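Side-chain contacts in histidinol-phosphatase (Bordetella pertussis, PDB 3FVV), which probably removes the phosphate from L-histidinol phosphate to give L-histidinol, the direct precursor of histidine, as a magnesium-dependent hydrolase of the HAD superfamily: residues E82-M85 against R86-R90; V75-A78 against A79-E82; Y22-A25 against D26-R30; E140-G144 against R145-R149. One frame throughout, in Å; residues are numbered along the deposited sequence.

Overall arrangement
Contacts 1, 2 and 3 are turns of helices in the helical part of the chain, and contact 4 is a hairpin tip at the surface. Contacts 1 and 2 lie on one helix, 74-89, and share Glu82; each has a buried flank and an exposed one. Contact 3, on helix 20-30, is the buried member: its Trp24 and Phe27 pack on Phe84 of contact 1 and on the backbone of contact 2. Contact 4 touches contact 2 through Tyr146 and Leu77. Aromatic and aliphatic packing leads in the helices, with a salt bridge and waters on one side of contact 3; in the hairpin an ion-pair network on one face is set against a tyrosine pair on the other.

Contact 1: residues E82-M85 against R86-R90; sequences EEFM and RDVIR
Phe84 and Ile89 make the tight side of this helical turn. The ring of Phe84 takes Ile89 CG1 over one face, a CH-pi contact with CG1 4.0 Å from the ring centroid, while Ile89 CD1 reaches the far end of the ring at CZ. With CG opposite the backbone N (chi1 175°), the Phe84 ring is carried along the helix toward the following turn, where Val88 CB meets it obliquely at CE1, 3.8 Å away. Met85 folds back at chi2 and chi3, and its SD lies 3.9 Å from Ile89 CB. Outside the turn, Trp24 and Phe27 of helix 20-30 pack on the Phe84 ring, and Ile125 touches both Met85 and Ile89.

The opposite character appears at Glu82, Arg86 and Asp87, which are exposed. Arg86, bent at chi3, has the carbonyl O of Glu82 over one face of its guanidinium, toward the rim, 3.8 Å above the plane. Asp87 OD2 comes within 3.6 Å of Glu83 CG, and the two carboxylates, 4.3 Å apart between Glu83 OE2 and Asp87 OD2, bear like charge; Glu83 OE1 has its partner in Arg33.

The backbone changes pitch here. Phe84 O accepts from both Val88 N and Ile89 N, and Arg90 N then bonds to Met85 O at 2.8 Å, nearly straight at 168°. This wider pi-type turn brings Ile89 under the ring. The chemistry implies a helical turn secured by apolar packing and by one carbonyl, Phe84 O, shared between two N-H groups, with the neighbouring acid groups probably eased by Arg33 and solvent.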
loop_
_atom_site.group_PDB
_atom_site.type_symbol
_atom_site.label_atom_id
_atom_site.label_comp_id
_atom_site.label_asym_id
_atom_site.label_seq_id
_atom_site.Cartn_x
_atom_site.Cartn_y
_atom_site.Cartn_z
ATOM N N GLU A 82 8.582 11.583 -9.235
ATOM C CA GLU A 82 8.994 11.001 -10.509
ATOM C C GLU A 82 10.400 10.467 -10.465
ATOM O O GLU A 82 10.688 9.423 -10.954
ATOM C CB GLU A 82 8.880 11.989 -11.685
ATOM C CG GLU A 82 7.482 12.478 -11.967
ATOM C CD GLU A 82 7.441 13.711 -12.875
ATOM O OE1 GLU A 82 8.474 14.064 -13.470
ATOM O OE2 GLU A 82 6.380 14.374 -12.964
ATOM N N GLU A 83 11.304 11.174 -9.828
ATOM C CA GLU A 83 12.649 10.669 -9.703
ATOM C C GLU A 83 12.671 9.378 -8.872
ATOM O O GLU A 83 13.411 8.481 -9.164
ATOM C CB GLU A 83 13.504 11.785 -9.050
ATOM C CG GLU A 83 14.939 11.376 -8.729
ATOM C CD GLU A 83 15.638 12.478 -7.864
ATOM O OE1 GLU A 83 15.249 13.674 -7.996
ATOM O OE2 GLU A 83 16.505 12.129 -7.016
ATOM N N PHE A 84 11.885 9.347 -7.792
ATOM C CA PHE A 84 11.684 8.187 -6.951
ATOM C C PHE A 84 11.155 7.006 -7.760
ATOM O O PHE A 84 11.591 5.875 -7.571
ATOM C CB PHE A 84 10.714 8.556 -5.824
ATOM C CG PHE A 84 10.301 7.409 -4.911
ATOM C CD1 PHE A 84 11.244 6.770 -4.102
ATOM C CD2 PHE A 84 9.003 7.045 -4.810
ATOM C CE1 PHE A 84 10.912 5.774 -3.241
ATOM C CE2 PHE A 84 8.595 5.993 -3.918
ATOM C CZ PHE A 84 9.554 5.373 -3.128
ATOM N N MET A 85 10.203 7.283 -8.634
ATOM C CA MET A 85 9.647 6.198 -9.439
ATOM C C MET A 85 10.730 5.640 -10.326
ATOM O O MET A 85 10.926 4.428 -10.370
ATOM C CB MET A 85 8.481 6.647 -10.325
ATOM C CG MET A 85 7.175 6.810 -9.595
ATOM S SD MET A 85 6.438 5.302 -8.894
ATOM C CE MET A 85 5.943 4.538 -10.475
ATOM N N ARG A 86 11.478 6.539 -10.977
ATOM C CA ARG A 86 12.519 6.140 -11.942
ATOM C C ARG A 86 13.689 5.382 -11.304
ATOM O O ARG A 86 14.254 4.468 -11.919
ATOM C CB ARG A 86 13.022 7.424 -12.633
ATOM C CG ARG A 86 14.257 7.339 -13.411
ATOM C CD ARG A 86 14.758 8.765 -14.003
ATOM N NE ARG A 86 13.582 9.476 -14.473
ATOM C CZ ARG A 86 13.041 10.579 -13.925
ATOM N NH1 ARG A 86 13.624 11.274 -12.950
ATOM N NH2 ARG A 86 11.920 11.033 -14.425
ATOM N N ASP A 87 14.089 5.774 -10.095
ATOM C CA ASP A 87 15.372 5.322 -9.490
ATOM C C ASP A 87 15.133 4.232 -8.442
ATOM O O ASP A 87 16.006 3.435 -8.173
ATOM C CB ASP A 87 16.128 6.480 -8.796
ATOM C CG ASP A 87 16.653 7.499 -9.781
ATOM O OD1 ASP A 87 16.563 7.187 -10.977
ATOM O OD2 ASP A 87 17.151 8.577 -9.383
ATOM N N VAL A 88 13.961 4.214 -7.826
ATOM C CA VAL A 88 13.674 3.216 -6.800
ATOM C C VAL A 88 12.553 2.244 -7.191
ATOM O O VAL A 88 12.718 1.047 -7.175
ATOM C CB VAL A 88 13.315 3.919 -5.466
ATOM C CG1 VAL A 88 13.052 2.843 -4.334
ATOM C CG2 VAL A 88 14.405 4.863 -5.069
ATOM N N ILE A 89 11.383 2.745 -7.535
ATOM C CA ILE A 89 10.268 1.840 -7.693
ATOM C C ILE A 89 10.403 1.032 -8.985
ATOM O O ILE A 89 10.396 -0.217 -8.946
ATOM C CB ILE A 89 8.907 2.564 -7.614
ATOM C CG1 ILE A 89 8.740 3.234 -6.221
ATOM C CG2 ILE A 89 7.761 1.589 -7.870
ATOM C CD1 ILE A 89 8.686 2.278 -5.000
ATOM N N ARG A 90 10.507 1.719 -10.118
ATOM C CA ARG A 90 10.498 1.026 -11.407
ATOM C C ARG A 90 11.471 -0.141 -11.523
ATOM O O ARG A 90 11.086 -1.200 -11.975
ATOM C CB ARG A 90 10.775 1.956 -12.573
ATOM C CG ARG A 90 9.644 2.733 -12.917
ATOM C CD ARG A 90 9.364 2.784 -14.413
ATOM N NE ARG A 90 7.960 3.142 -14.520
ATOM C CZ ARG A 90 6.985 2.307 -14.879
ATOM N NH1 ARG A 90 5.754 2.757 -14.910
ATOM N NH2 ARG A 90 7.217 1.050 -15.220
#

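Contact 2: residues V75-A78 against A79-E82; sequences VELA and AWHE
The indole of Trp80 lies flat against the preceding turn, with Glu76 over one face. Glu76 CB stands above the six-membered ring, 3.8 Å from its centroid and 18° off the normal, a CH-pi contact. Over the same indole, toward its rim, the carbonyl O of Glu76 sits 3.2 Å above the plane, nearest CG. Leu77 CA approaches obliquely, and Leu77 CD2 is a looser neighbour, 4.4 Å from Trp80 CE3. Farther out, Arg33 makes a cation-pi contact with the indole and His72 meets it edge-to-face.

Both side chains put CG beside their own backbone N (chi1 -69° for Glu76, -54° for Trp80), and they run side by side in the same direction. The extended Glu76 chain therefore follows the ring outward, and its carboxylate carbon CD is 3.9 Å from Trp80 CH2. Its OE1 is bonded to the backbone N of Ser73 just before the segment.

Successive backbone bonds hold this turn: Trp80 N to Glu76 O at 2.9 Å and His81 N to Leu77 O at 2.8 Å. The preceding one, Ala79 N to Val75 O, is weak. Beyond them His81 turns to Trp24, Phe84 and Phe120 on the buried flank, while Ala78 and Ala79 are exposed.

Chemically, Glu76 serves twice: its methylene lies on the indole while its acid grips the start of the helix, where the negative charge would probably suit the helix dipole.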
loop_
_atom_site.group_PDB
_atom_site.type_symbol
_atom_site.label_atom_id
_atom_site.label_comp_id
_atom_site.label_asym_id
_atom_site.label_seq_id
_atom_site.Cartn_x
_atom_site.Cartn_y
_atom_site.Cartn_z
ATOM N N VAL A 75 4.041 20.859 -6.088
ATOM C CA VAL A 75 4.730 20.909 -7.357
ATOM C C VAL A 75 6.140 20.296 -7.232
ATOM O O VAL A 75 6.502 19.411 -8.061
ATOM C CB VAL A 75 4.734 22.303 -7.935
ATOM C CG1 VAL A 75 5.728 22.432 -9.092
ATOM C CG2 VAL A 75 3.243 22.765 -8.335
ATOM N N GLU A 76 6.877 20.645 -6.159
ATOM C CA GLU A 76 8.169 20.019 -5.898
ATOM C C GLU A 76 8.022 18.523 -5.662
ATOM O O GLU A 76 8.775 17.718 -6.224
ATOM C CB GLU A 76 8.848 20.616 -4.654
ATOM C CG GLU A 76 9.318 22.051 -4.794
ATOM C CD GLU A 76 9.708 22.655 -3.414
ATOM O OE1 GLU A 76 9.000 22.428 -2.382
ATOM O OE2 GLU A 76 10.726 23.370 -3.376
ATOM N N LEU A 77 7.034 18.176 -4.838
ATOM C CA LEU A 77 6.798 16.758 -4.434
ATOM C C LEU A 77 6.568 15.844 -5.649
ATOM O O LEU A 77 7.093 14.747 -5.715
ATOM C CB LEU A 77 5.603 16.668 -3.454
ATOM C CG LEU A 77 5.804 17.145 -2.018
ATOM C CD1 LEU A 77 4.488 17.086 -1.391
ATOM C CD2 LEU A 77 6.819 16.258 -1.245
ATOM N N ALA A 78 5.784 16.314 -6.614
ATOM C CA ALA A 78 5.590 15.583 -7.822
ATOM C C ALA A 78 6.869 15.341 -8.615
ATOM O O ALA A 78 7.038 14.247 -9.131
ATOM C CB ALA A 78 4.449 16.233 -8.768
ATOM N N ALA A 79 7.666 16.374 -8.842
ATOM C CA ALA A 79 8.929 16.284 -9.552
ATOM C C ALA A 79 9.800 15.254 -8.794
ATOM O O ALA A 79 10.285 14.310 -9.379
ATOM C CB ALA A 79 9.618 17.695 -9.677
ATOM N N TRP A 80 9.873 15.365 -7.466
ATOM C CA TRP A 80 10.684 14.409 -6.699
ATOM C C TRP A 80 10.160 12.978 -6.706
ATOM O O TRP A 80 10.922 12.014 -6.747
ATOM C CB TRP A 80 10.915 14.886 -5.254
ATOM C CG TRP A 80 11.491 16.255 -5.167
ATOM C CD1 TRP A 80 12.179 16.895 -6.114
ATOM C CD2 TRP A 80 11.384 17.158 -4.064
ATOM N NE1 TRP A 80 12.510 18.149 -5.702
ATOM C CE2 TRP A 80 12.059 18.323 -4.420
ATOM C CE3 TRP A 80 10.804 17.069 -2.790
ATOM C CZ2 TRP A 80 12.142 19.459 -3.561
ATOM C CZ3 TRP A 80 10.909 18.171 -1.933
ATOM C CH2 TRP A 80 11.559 19.351 -2.332
ATOM N N HIS A 81 8.851 12.825 -6.690
ATOM C CA HIS A 81 8.282 11.501 -6.795
ATOM C C HIS A 81 8.587 10.840 -8.148
ATOM O O HIS A 81 8.806 9.684 -8.204
ATOM C CB HIS A 81 6.807 11.524 -6.461
ATOM C CG HIS A 81 6.208 10.167 -6.378
ATOM N ND1 HIS A 81 6.091 9.465 -5.189
ATOM C CD2 HIS A 81 5.743 9.354 -7.334
ATOM C CE1 HIS A 81 5.553 8.287 -5.430
ATOM N NE2 HIS A 81 5.336 8.191 -6.722
ATOM N N GLU A 82 8.582 11.583 -9.235
ATOM C CA GLU A 82 8.994 11.001 -10.509
ATOM C C GLU A 82 10.400 10.467 -10.465
ATOM O O GLU A 82 10.688 9.423 -10.954
ATOM C CB GLU A 82 8.880 11.989 -11.685
ATOM C CG GLU A 82 7.482 12.478 -11.967
ATOM C CD GLU A 82 7.441 13.711 -12.875
ATOM O OE1 GLU A 82 8.474 14.064 -13.470
ATOM O OE2 GLU A 82 6.380 14.374 -12.964
#

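Contact 3: residues Y22-A25 against D26-R30; sequences YQWA and DFLAR
Trp24 receives Leu28 over one face of its indole and meets Phe27 obliquely. Leu28 CD1 sits 4.0 Å from the centroid of the five-membered ring, a CH-pi contact, while Leu28 CD2 spreads toward CH2. The planes of Phe27 and the Trp24 six-membered ring are nearly parallel, 11° apart, but slid so far that they barely overlap; Trp24 CE3 meets Phe27 CD2 at 3.9 Å. A chi1 of 172° swings the Trp24 indole toward the next turn, to both partners.

A polar group occupies another side of the turn. Asp26 CB lies 4.0 Å from Tyr22 CE2, and a water joins Tyr22 OH to Asp26 OD1, donating to both. Asp26 OD2 forms a salt bridge with Arg30 NH1 at 2.6 Å. A second water donates to Gln23 O and Gln23 OE1 and accepts from Arg30 NH2, bridging almost two turns of the helix.

Backbone bonds Asp26 N to Tyr22 O and Leu28 N to Trp24 O set these pairs one turn apart. From helix 37-53, Asp45 bonds Tyr22 OH and Arg41 forms a salt bridge with Asp26 OD1. Phe120 of helix 119-128 touches Trp24, and Leu68 of helix 58-70 packs on Leu28.

Helix 20-30 follows the first strand, 5-9, and lies within a cluster of helices inserted before strand 110-115, consistent with the cap of a HAD-superfamily phosphatase of the SerB family.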
loop_
_atom_site.group_PDB
_atom_site.type_symbol
_atom_site.label_atom_id
_atom_site.label_comp_id
_atom_site.label_asym_id
_atom_site.label_seq_id
_atom_site.Cartn_x
_atom_site.Cartn_y
_atom_site.Cartn_z
ATOM N N TYR A 22 8.775 3.479 3.634
ATOM C CA TYR A 22 10.143 3.673 4.134
ATOM C C TYR A 22 11.103 4.134 3.023
ATOM O O TYR A 22 11.844 5.102 3.200
ATOM C CB TYR A 22 10.662 2.410 4.801
ATOM C CG TYR A 22 12.058 2.670 5.340
ATOM C CD1 TYR A 22 12.242 3.366 6.539
ATOM C CD2 TYR A 22 13.178 2.350 4.587
ATOM C CE1 TYR A 22 13.534 3.687 7.019
ATOM C CE2 TYR A 22 14.467 2.643 5.043
ATOM C CZ TYR A 22 14.647 3.318 6.260
ATOM O OH TYR A 22 15.925 3.632 6.690
ATOM N N GLN A 23 11.044 3.515 1.847
ATOM C CA GLN A 23 11.974 3.899 0.744
ATOM C C GLN A 23 11.726 5.366 0.314
ATOM O O GLN A 23 12.659 6.128 0.052
ATOM C CB GLN A 23 11.850 2.961 -0.435
ATOM C CG GLN A 23 12.250 1.570 -0.114
ATOM C CD GLN A 23 13.727 1.508 0.245
ATOM O OE1 GLN A 23 14.553 2.285 -0.270
ATOM N NE2 GLN A 23 14.061 0.588 1.102
ATOM N N TRP A 24 10.476 5.782 0.312
ATOM C CA TRP A 24 10.199 7.182 0.039
ATOM C C TRP A 24 10.779 8.130 1.092
ATOM O O TRP A 24 11.381 9.139 0.698
ATOM C CB TRP A 24 8.697 7.371 -0.140
ATOM C CG TRP A 24 8.155 8.773 -0.246
ATOM C CD1 TRP A 24 7.363 9.353 0.686
ATOM C CD2 TRP A 24 8.393 9.797 -1.262
ATOM N NE1 TRP A 24 7.025 10.622 0.290
ATOM C CE2 TRP A 24 7.647 10.930 -0.886
ATOM C CE3 TRP A 24 9.098 9.841 -2.440
ATOM C CZ2 TRP A 24 7.576 12.087 -1.656
ATOM C CZ3 TRP A 24 9.036 10.990 -3.211
ATOM C CH2 TRP A 24 8.263 12.098 -2.821
ATOM N N ALA A 25 10.595 7.830 2.391
ATOM C CA ALA A 25 11.208 8.613 3.468
ATOM C C ALA A 25 12.703 8.649 3.321
ATOM O O ALA A 25 13.375 9.709 3.433
ATOM C CB ALA A 25 10.852 8.005 4.840
ATOM N N ASP A 26 13.258 7.477 3.054
ATOM C CA ASP A 26 14.684 7.357 2.932
ATOM C C ASP A 26 15.180 8.081 1.693
ATOM O O ASP A 26 16.259 8.668 1.707
ATOM C CB ASP A 26 15.099 5.885 2.858
ATOM C CG ASP A 26 16.594 5.727 2.895
ATOM O OD1 ASP A 26 17.208 6.239 3.844
ATOM O OD2 ASP A 26 17.136 5.140 1.966
ATOM N N PHE A 27 14.389 8.050 0.625
ATOM C CA PHE A 27 14.724 8.756 -0.603
ATOM C C PHE A 27 14.774 10.270 -0.364
ATOM O O PHE A 27 15.708 10.955 -0.797
ATOM C CB PHE A 27 13.740 8.394 -1.704
ATOM C CG PHE A 27 13.758 9.335 -2.875
ATOM C CD1 PHE A 27 14.581 9.079 -3.963
ATOM C CD2 PHE A 27 12.943 10.435 -2.918
ATOM C CE1 PHE A 27 14.606 9.897 -5.020
ATOM C CE2 PHE A 27 12.984 11.268 -3.994
ATOM C CZ PHE A 27 13.811 11.002 -5.041
ATOM N N LEU A 28 13.786 10.803 0.342
ATOM C CA LEU A 28 13.787 12.238 0.677
ATOM C C LEU A 28 14.963 12.578 1.607
ATOM O O LEU A 28 15.651 13.603 1.395
ATOM C CB LEU A 28 12.451 12.675 1.296
ATOM C CG LEU A 28 11.197 12.572 0.412
ATOM C CD1 LEU A 28 9.974 12.786 1.276
ATOM C CD2 LEU A 28 11.228 13.572 -0.697
ATOM N N ALA A 29 15.250 11.714 2.581
ATOM C CA ALA A 29 16.412 11.921 3.500
ATOM C C ALA A 29 17.750 12.025 2.707
ATOM O O ALA A 29 18.506 13.018 2.838
ATOM C CB ALA A 29 16.490 10.789 4.549
ATOM N N ARG A 30 18.025 10.963 1.943
ATOM C CA ARG A 30 19.212 10.795 1.091
ATOM C C ARG A 30 19.462 11.907 0.128
ATOM O O ARG A 30 20.548 12.116 -0.301
ATOM C CB ARG A 30 19.022 9.622 0.110
ATOM C CG ARG A 30 19.688 8.384 0.445
ATOM C CD ARG A 30 20.011 7.508 -0.824
ATOM N NE ARG A 30 18.950 7.229 -1.827
ATOM C CZ ARG A 30 17.815 6.564 -1.606
ATOM N NH1 ARG A 30 17.445 6.186 -0.392
ATOM N NH2 ARG A 30 17.010 6.309 -2.619
HETATM O O HOH W 1 15.863 6.635 6.342
HETATM O O HOH W 2 14.902 4.944 -1.171
#

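Contact 4: residues E140-G144 against R145-R149; sequences EYRDG and RYTGR
Glu140 and Arg149 lie side by side and point the same way, with carboxylate and guanidinium nearly coplanar. Arg149 grips side-on: NH2 donates to the syn lone pair of Glu140 OE2 at 2.8 Å, almost straight at 175°, and NE bonds OE1 at 2.9 Å. Thr147 comes in at about a right angle to Glu140. Its OG1 stands between its own backbone N and carbonyl carbon (chi1 63°) and accepts from Arg149 N in an ST turn. It also appears to donate to Glu140 OE1, though the modelled distance is implausibly short and its geometry doubtful; it would then link the acid to the backbone of its arginine partner.

Arg142 completes the network through a long salt bridge to Glu140 OE2. Its guanidinium also has Thr147 CG2 centred over one face, 3.8 Å above the plane. Although Arg142 NH1 and Arg149 NH2 are 4.0 Å apart, the shared carboxylate probably offsets their like charge.

The tyrosines are on the other face of the hairpin. Tyr141 directs its edge at the face of Tyr146, planes 56° apart, with CD1 3.6 Å from Tyr146 CE1. The backbone N of Arg145 lies over one face of the Tyr141 ring. Tyr146 leans on Leu77 and Leu69, Tyr141 on Pro74, which joins the hairpin to helices 58-70 and 74-89.

Tyr141 and Tyr146 form an antiparallel non-hydrogen-bonded pair, and Arg142 and Arg145 the hydrogen-bonded pair that closes a type I' turn through Asp143 and Gly144. Thr147 N to Glu140 O carries the pairing on past Tyr146, in a two-residue beta hairpin that joins strand 133-142 to strand 145-147.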
loop_
_atom_site.group_PDB
_atom_site.type_symbol
_atom_site.label_atom_id
_atom_site.label_comp_id
_atom_site.label_asym_id
_atom_site.label_seq_id
_atom_site.Cartn_x
_atom_site.Cartn_y
_atom_site.Cartn_z
ATOM N N GLU A 140 -4.669 14.375 3.939
ATOM C CA GLU A 140 -5.451 15.592 3.823
ATOM C C GLU A 140 -4.624 16.643 3.028
ATOM O O GLU A 140 -3.413 16.867 3.303
ATOM C CB GLU A 140 -5.803 16.128 5.211
ATOM C CG GLU A 140 -6.605 17.379 5.221
ATOM C CD GLU A 140 -6.698 17.971 6.666
ATOM O OE1 GLU A 140 -5.667 18.137 7.368
ATOM O OE2 GLU A 140 -7.818 18.228 7.091
ATOM N N TYR A 141 -5.310 17.274 2.084
ATOM C CA TYR A 141 -4.764 18.326 1.198
ATOM C C TYR A 141 -5.696 19.467 1.317
ATOM O O TYR A 141 -6.878 19.293 1.074
ATOM C CB TYR A 141 -4.796 17.843 -0.238
ATOM C CG TYR A 141 -4.095 18.716 -1.243
ATOM C CD1 TYR A 141 -2.717 18.800 -1.278
ATOM C CD2 TYR A 141 -4.801 19.375 -2.214
ATOM C CE1 TYR A 141 -2.081 19.560 -2.226
ATOM C CE2 TYR A 141 -4.160 20.145 -3.215
ATOM C CZ TYR A 141 -2.796 20.236 -3.213
ATOM O OH TYR A 141 -2.130 21.003 -4.172
ATOM N N ARG A 142 -5.219 20.617 1.709
ATOM C CA ARG A 142 -6.072 21.773 1.912
ATOM C C ARG A 142 -5.282 22.979 1.491
ATOM O O ARG A 142 -4.072 23.135 1.846
ATOM C CB ARG A 142 -6.431 21.907 3.405
ATOM C CG ARG A 142 -7.569 22.913 3.752
ATOM C CD ARG A 142 -7.786 22.995 5.293
ATOM N NE ARG A 142 -6.561 23.433 5.990
ATOM C CZ ARG A 142 -6.115 22.922 7.128
ATOM N NH1 ARG A 142 -6.727 21.903 7.738
ATOM N NH2 ARG A 142 -5.009 23.393 7.652
ATOM N N ASP A 143 -5.947 23.860 0.756
ATOM C CA ASP A 143 -5.335 25.105 0.403
ATOM C C ASP A 143 -3.992 24.871 -0.358
ATOM O O ASP A 143 -3.050 25.645 -0.241
ATOM C CB ASP A 143 -5.116 26.015 1.642
ATOM C CG ASP A 143 -6.420 26.575 2.240
ATOM O OD1 ASP A 143 -7.335 26.928 1.475
ATOM O OD2 ASP A 143 -6.480 26.734 3.483
ATOM N N GLY A 144 -3.953 23.846 -1.193
ATOM C CA GLY A 144 -2.813 23.603 -2.033
ATOM C C GLY A 144 -1.648 22.961 -1.316
ATOM O O GLY A 144 -0.536 22.918 -1.847
ATOM N N ARG A 145 -1.857 22.429 -0.130
ATOM C CA ARG A 145 -0.747 21.710 0.497
ATOM C C ARG A 145 -1.228 20.544 1.331
ATOM O O ARG A 145 -2.380 20.524 1.801
ATOM C CB ARG A 145 0.082 22.657 1.337
ATOM C CG ARG A 145 -0.717 23.271 2.441
ATOM C CD ARG A 145 0.101 24.120 3.450
ATOM N NE ARG A 145 0.920 23.347 4.409
ATOM C CZ ARG A 145 0.527 22.966 5.633
ATOM N NH1 ARG A 145 -0.683 23.218 6.096
ATOM N NH2 ARG A 145 1.378 22.312 6.401
ATOM N N TYR A 146 -0.359 19.541 1.453
ATOM C CA TYR A 146 -0.613 18.470 2.408
ATOM C C TYR A 146 -0.478 18.998 3.827
ATOM O O TYR A 146 0.462 19.734 4.144
ATOM C CB TYR A 146 0.360 17.334 2.126
ATOM C CG TYR A 146 -0.007 16.726 0.835
ATOM C CD1 TYR A 146 -1.202 16.034 0.692
ATOM C CD2 TYR A 146 0.787 16.870 -0.268
ATOM C CE1 TYR A 146 -1.556 15.454 -0.533
ATOM C CE2 TYR A 146 0.414 16.338 -1.477
ATOM C CZ TYR A 146 -0.742 15.623 -1.622
ATOM O OH TYR A 146 -1.061 15.109 -2.879
ATOM N N THR A 147 -1.461 18.707 4.664
ATOM C CA THR A 147 -1.470 19.230 6.031
ATOM C C THR A 147 -0.682 18.379 7.039
ATOM O O THR A 147 -0.405 18.846 8.143
ATOM C CB THR A 147 -2.888 19.285 6.594
ATOM O OG1 THR A 147 -3.384 17.949 6.655
ATOM C CG2 THR A 147 -3.813 20.187 5.706
ATOM N N GLY A 148 -0.337 17.137 6.699
ATOM C CA GLY A 148 0.208 16.220 7.710
ATOM C C GLY A 148 -0.791 15.320 8.434
ATOM O O GLY A 148 -0.383 14.398 9.192
ATOM N N ARG A 149 -2.095 15.528 8.173
ATOM C CA ARG A 149 -3.155 14.739 8.762
ATOM C C ARG A 149 -3.762 13.730 7.780
ATOM O O ARG A 149 -3.723 13.911 6.542
ATOM C CB ARG A 149 -4.251 15.672 9.294
ATOM C CG ARG A 149 -3.720 16.786 10.232
ATOM C CD ARG A 149 -4.845 17.391 11.051
ATOM N NE ARG A 149 -5.962 17.815 10.192
ATOM C CZ ARG A 149 -7.099 18.342 10.651
ATOM N NH1 ARG A 149 -7.251 18.574 11.938
ATOM N NH2 ARG A 149 -8.064 18.704 9.814
HETATM O O HOH W 3 -1.735 15.411 4.888
#